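Long-range contacts in imine reductase (Bacillus cereus, PDB 4D3D), which catalyses the NADPH-dependent, S-selective reduction of imines such as 2-methylpyrroline to the corresponding amines: residues Glu100-Lys105 and Lys123-Arg128; Ser142-Ser147 and Glu168-Ser173; Glu234-Arg239 and Asp294-Leu299. All coordinates share one frame; numbering follows the deposited sequence.

Overall arrangement
Contacts 1 and 2 both belong to the N-terminal Rossmann-type domain, whereas contact 3 lies in the helical C-terminal domain, beyond the long helix 182-210. Contact 1 is at one end of the crossover between strands 106-109 and 131-137, and contact 2 is at the far edge of the same sheet, where strand 171-175 begins; their centres are 28 Å apart. The centre of contact 3 is 44 Å from that of contact 1 and 36 Å from that of contact 2. Of the three, contact 3 includes residues of the polyether pocket, Phe-235 and Tyr-236, and it also reaches the second subunit; Gly-143 of contact 2 lies about 12 Å from a bound polyether.

Contact 1: residues Glu100-Lys105 and Lys123-Arg128; sequences ENLFGK and KWLEDR
With chi1 at -63° in Leu-102 and -67° in Arg-128, each CG stands beside its own backbone N and anti to its carbonyl carbon, and the two side chains run next to each other in the same direction. Their contact is aliphatic: Leu-102 CD1 lies 4.0 Å from Arg-128 CD, with Arg-128 CB close behind. The same methyl also touches the last turn of helix 115-127, meeting the indole of Trp-124 obliquely at CZ3 (4.1 Å) and reaching Leu-125 CD2 at 4.2 Å.

Beyond CD the arginine leaves Leu-102 and runs, extended from CG to NE, back along its own helix. Its guanidinium lies over one face of the indole, CZ standing 3.2 Å above the ring plane and displaced toward the rim. Arg-128 NH1 donates to Trp-124 O (2.9 Å, N-H...O angle 146°), which lies close to the guanidinium plane, while NE is held by Ser-99 OG, so two bonds fix the rotation of the group.

A water bridges the two backbones, accepting from Leu-102 N at 3.2 Å and donating to Arg-128 O at 2.7 Å. Leu-102 also opens a type II turn, closed by Lys-105 N on Leu-102 O at 3.1 Å. Gly-104 takes a positive phi there, at which a CB would press on Phe-103 O. Backbone bonds from Gly-104 to Gly-129 and from Lys-105 to Arg-131 then lead into the pairing of strands 106-109 and 131-137, joined through helix 115-127 in a beta-alpha-beta crossover.

The chemistry is divided: one leucine methyl makes the apolar contacts, a water the polar link, and the arginine charge lies against the indole face and a carbonyl of the last helical turn, where the helix end would probably favour a positive group.

Contact 2: residues Ser142-Ser147 and Glu168-Ser173; sequences SGIGKS and EVLTSS
Two direct hydrogen bonds join Gly-145 to Leu-170 and Ser-147 to Ser-172. In the first, Gly-145 N points almost straight at Leu-170 O (2.7 Å, N-H...O angle 170°). In the second, Ser-172 OG donates to Ser-147 O at 2.7 Å, lying in the carbonyl plane on a lone pair; its chi1 of -65° sets OG beside its own backbone N, from where it reaches across to segment 142-147.

The apolar part is carried by Ile-144, whose two branches have different partners. CG2 lies alongside Leu-170 and meets CD2 at 4.0 Å, whereas CD1 crosses over to Thr-171 CG2 at 3.9 Å.

Further hydrogen bonds stay within each segment. The Gly-143 to Lys-146 stretch is a type II turn, and the extended Lys-146 side chain runs back alongside it, so that NZ donates to Ser-142 O (2.9 Å) from above the carbonyl plane. Thr-171 OG1 donates to Ser-172 O at 2.7 Å and is also bonded to Thr-151 OG1.

Ile-144 packs against Met-32 and Val-39 of helix 31-42, and Leu-170 against Phe-40 of that helix. On the strand side, Ser-172 makes backbone bonds with Ser-149 and Thr-151. The loop between strands 131-137 and 149-155 is thus attached where helix 157-170 gives way to strand 171-175, at the edge of the Rossmann-type sheet.

Contact 3: residues Glu234-Arg239 and Asp294-Leu299; sequences EFYTPR and DSFTSL. With P4C (O-acetaldehydyl-hexaethylene glycol), chain E.
Ser-295, whose OG faces Tyr-236 CE1, has its carbonyl O gripped twice by Ser-298, from N at 3.0 Å and from OG at 2.8 Å, the latter almost in line with the C=O bond. Its hydroxyl closes an ST turn, accepting from Thr-297 N at 3.2 Å (N-H...O angle 175°), and is also bonded to Asp-250 OD1. Tyr-236 OH shares that carboxylate oxygen, while Phe-296 N holds OD2, so Asp-250 ties helix 215-242 to the 294-299 loop.

The Tyr-236 ring is enclosed on both faces. Thr-297 CG2 makes a CH-pi contact, 3.9 Å from the ring centroid, and Phe-235 CD2 sits over the opposite face. Phe-296 adds an offset edge-to-face pair, its edge toward the tyrosine face and the planes at 82°. In Thr-297, chi1 of 61° puts OG1 between backbone N and carbonyl carbon and CG2 over the ring, anti to the carbonyl carbon; OG1 bonds to His-245 ND1 and to a water 2.7 Å away, which accepts from Arg-239 NE at 3.0 Å. Arg-239 is anchored by Asp-248.

The polyether passes beside this cluster, its O7 3.3 Å from Tyr-236 OH and its O4 over a face of Phe-235.

Phe-296 packs on Leu-252 of helix 252-268, and both the loop preceding helix 300-304 and helix 215-242 border the second subunit, where Phe-296 meets its Trp-195 edge-to-face and Thr-237 packs on its Glu-216.

Contact 1: residues Glu100-Lys105 and Lys123-Arg128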
loop_
_atom_site.group_PDB
_atom_site.type_symbol
_atom_site.label_atom_id
_atom_site.label_comp_id
_atom_site.label_asym_id
_atom_site.label_seq_id
_atom_site.Cartn_x
_atom_site.Cartn_y
_atom_site.Cartn_z
ATOM N N GLU B 100 3.790 37.758 -26.397
ATOM C CA GLU B 100 4.397 37.987 -27.728
ATOM C C GLU B 100 5.886 37.635 -27.874
ATOM O O GLU B 100 6.468 37.716 -28.988
ATOM C CB GLU B 100 4.129 39.461 -28.121
ATOM C CG GLU B 100 5.053 40.528 -27.452
ATOM C CD GLU B 100 4.655 41.080 -26.039
ATOM O OE1 GLU B 100 3.812 40.432 -25.356
ATOM O OE2 GLU B 100 5.232 42.153 -25.609
ATOM N N ASN B 101 6.558 37.256 -26.785
ATOM C CA ASN B 101 7.955 36.959 -26.785
ATOM C C ASN B 101 8.317 35.504 -26.633
ATOM O O ASN B 101 9.498 35.152 -26.373
ATOM C CB ASN B 101 8.641 37.783 -25.690
ATOM C CG ASN B 101 8.599 39.293 -25.977
ATOM O OD1 ASN B 101 8.677 39.729 -27.135
ATOM N ND2 ASN B 101 8.452 40.086 -24.947
ATOM N N LEU B 102 7.331 34.635 -26.870
ATOM C CA LEU B 102 7.557 33.189 -26.577
ATOM C C LEU B 102 7.845 32.303 -27.794
ATOM O O LEU B 102 8.215 31.153 -27.652
ATOM C CB LEU B 102 6.319 32.695 -25.871
ATOM C CG LEU B 102 5.953 33.309 -24.487
ATOM C CD1 LEU B 102 4.634 32.817 -23.963
ATOM C CD2 LEU B 102 7.040 32.926 -23.480
ATOM N N PHE B 103 7.839 32.867 -29.016
ATOM C CA PHE B 103 8.111 32.013 -30.161
ATOM C C PHE B 103 9.448 31.418 -30.131
ATOM O O PHE B 103 10.452 32.102 -29.859
ATOM C CB PHE B 103 7.975 32.769 -31.524
ATOM C CG PHE B 103 8.359 31.909 -32.710
ATOM C CD1 PHE B 103 7.597 30.802 -33.064
ATOM C CD2 PHE B 103 9.510 32.219 -33.494
ATOM C CE1 PHE B 103 7.935 30.026 -34.191
ATOM C CE2 PHE B 103 9.837 31.439 -34.565
ATOM C CZ PHE B 103 9.029 30.339 -34.925
ATOM N N GLY B 104 9.509 30.124 -30.377
ATOM C CA GLY B 104 10.755 29.434 -30.415
ATOM C C GLY B 104 11.366 28.997 -29.073
ATOM O O GLY B 104 12.438 28.470 -29.029
ATOM N N LYS B 105 10.701 29.308 -27.985
ATOM C CA LYS B 105 11.216 28.941 -26.667
ATOM C C LYS B 105 10.708 27.536 -26.333
ATOM O O LYS B 105 9.620 27.160 -26.774
ATOM C CB LYS B 105 10.714 29.934 -25.644
ATOM C CG LYS B 105 11.138 31.383 -25.903
ATOM C CD LYS B 105 12.649 31.486 -26.072
ATOM C CE LYS B 105 13.094 32.866 -26.649
ATOM N NZ LYS B 105 14.563 32.938 -26.773
ATOM N N LYS B 123 -0.891 23.627 -24.183
ATOM C CA LYS B 123 -1.703 24.166 -25.275
ATOM C C LYS B 123 -1.574 25.708 -25.309
ATOM O O LYS B 123 -1.407 26.282 -26.415
ATOM C CB LYS B 123 -3.138 23.792 -25.096
ATOM C CG LYS B 123 -4.052 24.394 -26.151
ATOM C CD LYS B 123 -3.584 23.957 -27.582
ATOM C CE LYS B 123 -4.595 24.157 -28.747
ATOM N NZ LYS B 123 -5.387 25.411 -28.690
ATOM N N TRP B 124 -1.645 26.325 -24.119
ATOM C CA TRP B 124 -1.476 27.803 -23.989
ATOM C C TRP B 124 -0.166 28.239 -24.593
ATOM O O TRP B 124 -0.128 29.284 -25.345
ATOM C CB TRP B 124 -1.675 28.194 -22.520
ATOM C CG TRP B 124 -1.727 29.689 -22.237
ATOM C CD1 TRP B 124 -2.852 30.470 -22.125
ATOM C CD2 TRP B 124 -0.595 30.536 -21.994
ATOM N NE1 TRP B 124 -2.467 31.783 -21.827
ATOM C CE2 TRP B 124 -1.095 31.830 -21.717
ATOM C CE3 TRP B 124 0.788 30.320 -21.925
ATOM C CZ2 TRP B 124 -0.238 32.896 -21.415
ATOM C CZ3 TRP B 124 1.633 31.333 -21.562
ATOM C CH2 TRP B 124 1.125 32.660 -21.407
ATOM N N LEU B 125 0.931 27.585 -24.267
ATOM C CA LEU B 125 2.229 27.862 -24.804
ATOM C C LEU B 125 2.359 27.654 -26.312
ATOM O O LEU B 125 2.884 28.498 -27.019
ATOM C CB LEU B 125 3.315 27.075 -24.115
ATOM C CG LEU B 125 3.540 27.470 -22.630
ATOM C CD1 LEU B 125 4.392 26.471 -21.903
ATOM C CD2 LEU B 125 4.232 28.845 -22.668
ATOM N N GLU B 126 1.807 26.543 -26.821
ATOM C CA GLU B 126 1.790 26.306 -28.277
ATOM C C GLU B 126 1.042 27.382 -29.055
ATOM O O GLU B 126 1.519 27.713 -30.155
ATOM C CB GLU B 126 1.166 24.909 -28.582
ATOM C CG GLU B 126 2.009 23.833 -27.930
ATOM N N ASP B 127 -0.070 27.871 -28.554
ATOM C CA ASP B 127 -0.875 28.918 -29.193
ATOM C C ASP B 127 0.028 30.215 -29.368
ATOM O O ASP B 127 -0.224 31.036 -30.256
ATOM C CB ASP B 127 -2.074 29.277 -28.411
ATOM C CG ASP B 127 -3.166 28.212 -28.517
ATOM O OD1 ASP B 127 -2.998 27.323 -29.385
ATOM O OD2 ASP B 127 -4.141 28.318 -27.770
ATOM N N ARG B 128 1.029 30.350 -28.519
ATOM C CA ARG B 128 1.960 31.516 -28.554
ATOM C C ARG B 128 3.297 31.210 -29.209
ATOM O O ARG B 128 4.277 31.982 -29.204
ATOM C CB ARG B 128 2.126 32.106 -27.112
ATOM C CG ARG B 128 0.840 32.737 -26.591
ATOM C CD ARG B 128 0.741 32.790 -25.071
ATOM N NE ARG B 128 -0.545 33.435 -24.717
ATOM C CZ ARG B 128 -1.733 32.853 -24.831
ATOM N NH1 ARG B 128 -1.865 31.621 -25.247
ATOM N NH2 ARG B 128 -2.814 33.542 -24.564
HETATM O O HOH W 1 4.854 34.639 -28.852
#

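Contact 2: residues Ser142-Ser147 and Glu168-Ser173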
loop_
_atom_site.group_PDB
_atom_site.type_symbol
_atom_site.label_atom_id
_atom_site.label_comp_id
_atom_site.label_asym_id
_atom_site.label_seq_id
_atom_site.Cartn_x
_atom_site.Cartn_y
_atom_site.Cartn_z
ATOM N N SER B 142 18.858 17.811 -3.145
ATOM C CA SER B 142 20.122 17.074 -2.936
ATOM C C SER B 142 20.389 15.960 -3.952
ATOM O O SER B 142 21.533 15.590 -4.163
ATOM C CB SER B 142 20.147 16.457 -1.523
ATOM O OG SER B 142 19.128 15.461 -1.351
ATOM N N GLY B 143 19.349 15.453 -4.622
ATOM C CA GLY B 143 19.510 14.449 -5.674
ATOM C C GLY B 143 19.862 14.990 -7.062
ATOM O O GLY B 143 20.195 14.229 -7.963
ATOM N N ILE B 144 19.809 16.311 -7.249
ATOM C CA ILE B 144 20.188 16.926 -8.539
ATOM C C ILE B 144 21.698 16.793 -8.778
ATOM O O ILE B 144 22.527 16.981 -7.864
ATOM C CB ILE B 144 19.741 18.398 -8.613
ATOM C CG1 ILE B 144 18.220 18.529 -8.387
ATOM C CG2 ILE B 144 20.165 19.016 -9.941
ATOM C CD1 ILE B 144 17.338 17.775 -9.389
ATOM N N GLY B 145 22.057 16.339 -9.960
ATOM C CA GLY B 145 23.445 16.048 -10.309
ATOM C C GLY B 145 23.845 14.577 -10.163
ATOM O O GLY B 145 24.984 14.217 -10.476
ATOM N N LYS B 146 22.923 13.742 -9.714
ATOM C CA LYS B 146 23.231 12.308 -9.497
ATOM C C LYS B 146 22.506 11.411 -10.508
ATOM O O LYS B 146 21.293 11.560 -10.715
ATOM C CB LYS B 146 22.847 11.939 -8.091
ATOM C CG LYS B 146 23.588 12.737 -7.053
ATOM C CD LYS B 146 23.131 12.367 -5.670
ATOM C CE LYS B 146 23.894 13.161 -4.618
ATOM N NZ LYS B 146 23.062 13.188 -3.392
ATOM N N SER B 147 23.217 10.484 -11.148
ATOM C CA SER B 147 22.645 9.684 -12.219
ATOM C C SER B 147 21.638 8.681 -11.666
ATOM O O SER B 147 20.781 8.242 -12.412
ATOM C CB SER B 147 23.746 8.967 -13.006
ATOM O OG SER B 147 24.462 8.155 -12.072
ATOM N N GLU B 168 19.643 15.808 -18.913
ATOM C CA GLU B 168 20.366 14.691 -18.234
ATOM C C GLU B 168 21.630 15.096 -17.470
ATOM O O GLU B 168 22.193 14.303 -16.708
ATOM C CB GLU B 168 20.616 13.557 -19.249
ATOM C CG GLU B 168 19.352 12.793 -19.550
ATOM C CD GLU B 168 19.481 11.700 -20.583
ATOM O OE1 GLU B 168 20.562 11.475 -21.136
ATOM O OE2 GLU B 168 18.475 11.069 -20.882
ATOM N N VAL B 169 22.039 16.361 -17.584
ATOM C CA VAL B 169 23.001 16.903 -16.636
ATOM C C VAL B 169 22.407 16.961 -15.210
ATOM O O VAL B 169 23.106 16.788 -14.207
ATOM C CB VAL B 169 23.419 18.320 -17.078
ATOM C CG1 VAL B 169 24.282 18.990 -16.029
ATOM C CG2 VAL B 169 24.062 18.261 -18.447
ATOM N N LEU B 170 21.088 17.156 -15.112
ATOM C CA LEU B 170 20.423 17.251 -13.817
ATOM C C LEU B 170 20.131 15.887 -13.147
ATOM O O LEU B 170 20.339 15.726 -11.935
ATOM C CB LEU B 170 19.094 18.031 -13.960
ATOM C CG LEU B 170 19.256 19.434 -14.542
ATOM C CD1 LEU B 170 17.883 20.065 -14.598
ATOM C CD2 LEU B 170 20.248 20.304 -13.741
ATOM N N THR B 171 19.561 14.974 -13.910
ATOM C CA THR B 171 19.166 13.634 -13.466
ATOM C C THR B 171 19.073 12.708 -14.684
ATOM O O THR B 171 19.077 13.183 -15.835
ATOM C CB THR B 171 17.746 13.579 -12.773
ATOM O OG1 THR B 171 16.712 13.711 -13.766
ATOM C CG2 THR B 171 17.521 14.607 -11.739
ATOM N N SER B 172 18.946 11.384 -14.464
ATOM C CA SER B 172 18.526 10.473 -15.516
ATOM C C SER B 172 17.073 10.765 -15.916
ATOM O O SER B 172 16.346 11.372 -15.154
ATOM C CB SER B 172 18.696 9.014 -15.096
ATOM O OG SER B 172 20.090 8.805 -14.930
ATOM N N SER B 173 16.710 10.419 -17.126
ATOM C CA SER B 173 15.390 10.744 -17.645
ATOM C C SER B 173 14.542 9.497 -17.816
ATOM O O SER B 173 15.040 8.389 -18.065
ATOM C CB SER B 173 15.522 11.460 -18.969
ATOM O OG SER B 173 16.055 10.599 -19.959
#

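Contact 3: residues Glu234-Arg239 and Asp294-Leu299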
loop_
_atom_site.group_PDB
_atom_site.type_symbol
_atom_site.label_atom_id
_atom_site.label_comp_id
_atom_site.label_asym_id
_atom_site.label_seq_id
_atom_site.Cartn_x
_atom_site.Cartn_y
_atom_site.Cartn_z
ATOM N N GLU B 234 1.617 -8.317 -10.208
ATOM C CA GLU B 234 1.991 -9.057 -11.406
ATOM C C GLU B 234 0.932 -10.072 -11.795
ATOM O O GLU B 234 0.615 -10.210 -12.974
ATOM C CB GLU B 234 3.361 -9.805 -11.204
ATOM C CG GLU B 234 4.502 -8.837 -11.034
ATOM N N PHE B 235 0.391 -10.802 -10.825
ATOM C CA PHE B 235 -0.687 -11.814 -11.058
ATOM C C PHE B 235 -1.929 -11.203 -11.679
ATOM O O PHE B 235 -2.449 -11.741 -12.669
ATOM C CB PHE B 235 -1.077 -12.513 -9.775
ATOM C CG PHE B 235 -2.107 -13.589 -9.970
ATOM C CD1 PHE B 235 -1.739 -14.879 -10.413
ATOM C CD2 PHE B 235 -3.435 -13.323 -9.765
ATOM C CE1 PHE B 235 -2.714 -15.846 -10.639
ATOM C CE2 PHE B 235 -4.433 -14.277 -10.005
ATOM C CZ PHE B 235 -4.081 -15.559 -10.464
ATOM N N TYR B 236 -2.373 -10.091 -11.108
ATOM C CA TYR B 236 -3.686 -9.541 -11.535
ATOM C C TYR B 236 -3.589 -8.608 -12.735
ATOM O O TYR B 236 -4.596 -8.475 -13.435
ATOM C CB TYR B 236 -4.349 -8.824 -10.383
ATOM C CG TYR B 236 -4.911 -9.771 -9.306
ATOM C CD1 TYR B 236 -6.025 -10.586 -9.530
ATOM C CD2 TYR B 236 -4.349 -9.777 -8.060
ATOM C CE1 TYR B 236 -6.522 -11.413 -8.511
ATOM C CE2 TYR B 236 -4.920 -10.558 -7.008
ATOM C CZ TYR B 236 -5.968 -11.401 -7.294
ATOM O OH TYR B 236 -6.498 -12.164 -6.241
ATOM N N THR B 237 -2.404 -8.085 -13.051
ATOM C CA THR B 237 -2.205 -7.191 -14.212
ATOM C C THR B 237 -2.851 -7.629 -15.535
ATOM O O THR B 237 -3.687 -6.917 -16.109
ATOM C CB THR B 237 -0.709 -6.807 -14.334
ATOM O OG1 THR B 237 -0.385 -5.853 -13.308
ATOM C CG2 THR B 237 -0.357 -6.246 -15.657
ATOM N N PRO B 238 -2.529 -8.847 -16.029
ATOM C CA PRO B 238 -3.107 -9.282 -17.317
ATOM C C PRO B 238 -4.608 -9.494 -17.257
ATOM O O PRO B 238 -5.284 -9.216 -18.260
ATOM C CB PRO B 238 -2.313 -10.584 -17.626
ATOM C CG PRO B 238 -1.774 -11.045 -16.296
ATOM C CD PRO B 238 -1.561 -9.808 -15.488
ATOM N N ARG B 239 -5.142 -9.900 -16.091
ATOM C CA ARG B 239 -6.612 -10.039 -15.902
ATOM C C ARG B 239 -7.307 -8.638 -15.978
ATOM O O ARG B 239 -8.320 -8.438 -16.614
ATOM C CB ARG B 239 -6.906 -10.745 -14.582
ATOM C CG ARG B 239 -6.389 -12.205 -14.570
ATOM C CD ARG B 239 -6.123 -12.845 -13.241
ATOM N NE ARG B 239 -7.224 -12.707 -12.383
ATOM C CZ ARG B 239 -7.902 -13.688 -11.779
ATOM N NH1 ARG B 239 -7.562 -14.959 -11.948
ATOM N NH2 ARG B 239 -8.934 -13.326 -10.992
ATOM N N ASP B 294 -17.018 -12.616 -7.672
ATOM C CA ASP B 294 -15.854 -12.163 -8.450
ATOM C C ASP B 294 -14.619 -11.887 -7.602
ATOM O O ASP B 294 -14.704 -11.820 -6.361
ATOM C CB ASP B 294 -16.187 -10.847 -9.122
ATOM C CG ASP B 294 -17.341 -10.909 -10.123
ATOM O OD1 ASP B 294 -17.763 -11.996 -10.579
ATOM O OD2 ASP B 294 -17.794 -9.800 -10.525
ATOM N N SER B 295 -13.468 -11.767 -8.265
ATOM C CA SER B 295 -12.235 -11.324 -7.594
ATOM C C SER B 295 -12.440 -9.956 -7.007
ATOM O O SER B 295 -13.301 -9.135 -7.511
ATOM C CB SER B 295 -11.110 -11.217 -8.614
ATOM O OG SER B 295 -9.931 -10.724 -7.991
ATOM N N PHE B 296 -11.783 -9.687 -5.884
ATOM C CA PHE B 296 -11.730 -8.275 -5.370
ATOM C C PHE B 296 -11.251 -7.265 -6.352
ATOM O O PHE B 296 -11.526 -6.054 -6.136
ATOM C CB PHE B 296 -10.973 -8.206 -4.049
ATOM C CG PHE B 296 -9.470 -8.005 -4.202
ATOM C CD1 PHE B 296 -8.623 -9.078 -4.381
ATOM C CD2 PHE B 296 -8.925 -6.739 -4.105
ATOM C CE1 PHE B 296 -7.254 -8.881 -4.477
ATOM C CE2 PHE B 296 -7.574 -6.528 -4.207
ATOM C CZ PHE B 296 -6.722 -7.607 -4.393
ATOM N N THR B 297 -10.626 -7.661 -7.453
ATOM C CA THR B 297 -10.198 -6.712 -8.511
ATOM C C THR B 297 -11.406 -6.028 -9.135
ATOM O O THR B 297 -11.293 -4.961 -9.699
ATOM C CB THR B 297 -9.298 -7.322 -9.581
ATOM O OG1 THR B 297 -9.984 -8.368 -10.268
ATOM C CG2 THR B 297 -8.044 -7.831 -8.977
ATOM N N SER B 298 -12.562 -6.662 -8.983
ATOM C CA SER B 298 -13.805 -6.096 -9.473
ATOM C C SER B 298 -14.094 -4.732 -8.814
ATOM O O SER B 298 -14.931 -3.976 -9.367
ATOM C CB SER B 298 -15.005 -7.042 -9.257
ATOM O OG SER B 298 -15.306 -7.291 -7.897
ATOM N N LEU B 299 -13.527 -4.455 -7.655
ATOM C CA LEU B 299 -13.654 -3.126 -7.022
ATOM C C LEU B 299 -13.118 -1.947 -7.852
ATOM O O LEU B 299 -13.537 -0.800 -7.594
ATOM C CB LEU B 299 -13.099 -3.096 -5.613
ATOM C CG LEU B 299 -13.689 -4.083 -4.587
ATOM C CD1 LEU B 299 -12.940 -4.113 -3.292
ATOM C CD2 LEU B 299 -15.170 -3.766 -4.372
HETATM O O1 P4C E . 1.304 -14.249 -4.424
HETATM C C2 P4C E . 0.749 -14.305 -5.783
HETATM C C3 P4C E . -0.578 -15.067 -5.946
HETATM O O4 P4C E . -1.624 -14.187 -6.310
HETATM C C5 P4C E . -3.004 -14.627 -6.260
HETATM C C6 P4C E . -3.456 -14.866 -4.820
HETATM O O7 P4C E . -4.730 -14.279 -4.467
HETATM C C8 P4C E . -5.054 -14.349 -3.031
HETATM C C9 P4C E . -5.711 -13.018 -2.527
HETATM O O10 P4C E . -5.941 -12.814 -1.054
HETATM C C11 P4C E . -5.232 -13.359 0.110
HETATM C C12 P4C E . -4.380 -12.361 0.974
HETATM O O13 P4C E . -3.041 -12.913 1.411
HETATM C C14 P4C E . -2.009 -12.114 2.120
HETATM C C15 P4C E . -0.550 -12.697 2.032
HETATM O O16 P4C E . 0.537 -11.665 1.816
HETATM C C17 P4C E . 2.025 -11.898 1.770
HETATM C C18 P4C E . 2.637 -12.648 3.044
HETATM O O19 P4C E . 3.583 -11.850 3.874
HETATM C C20 P4C E . 3.808 -12.685 5.090
HETATM C C21 P4C E . 5.106 -12.247 5.757
HETATM O O22 P4C E . 5.284 -12.809 7.090
HETATM O O HOH W 2 -8.955 -10.367 -11.770
#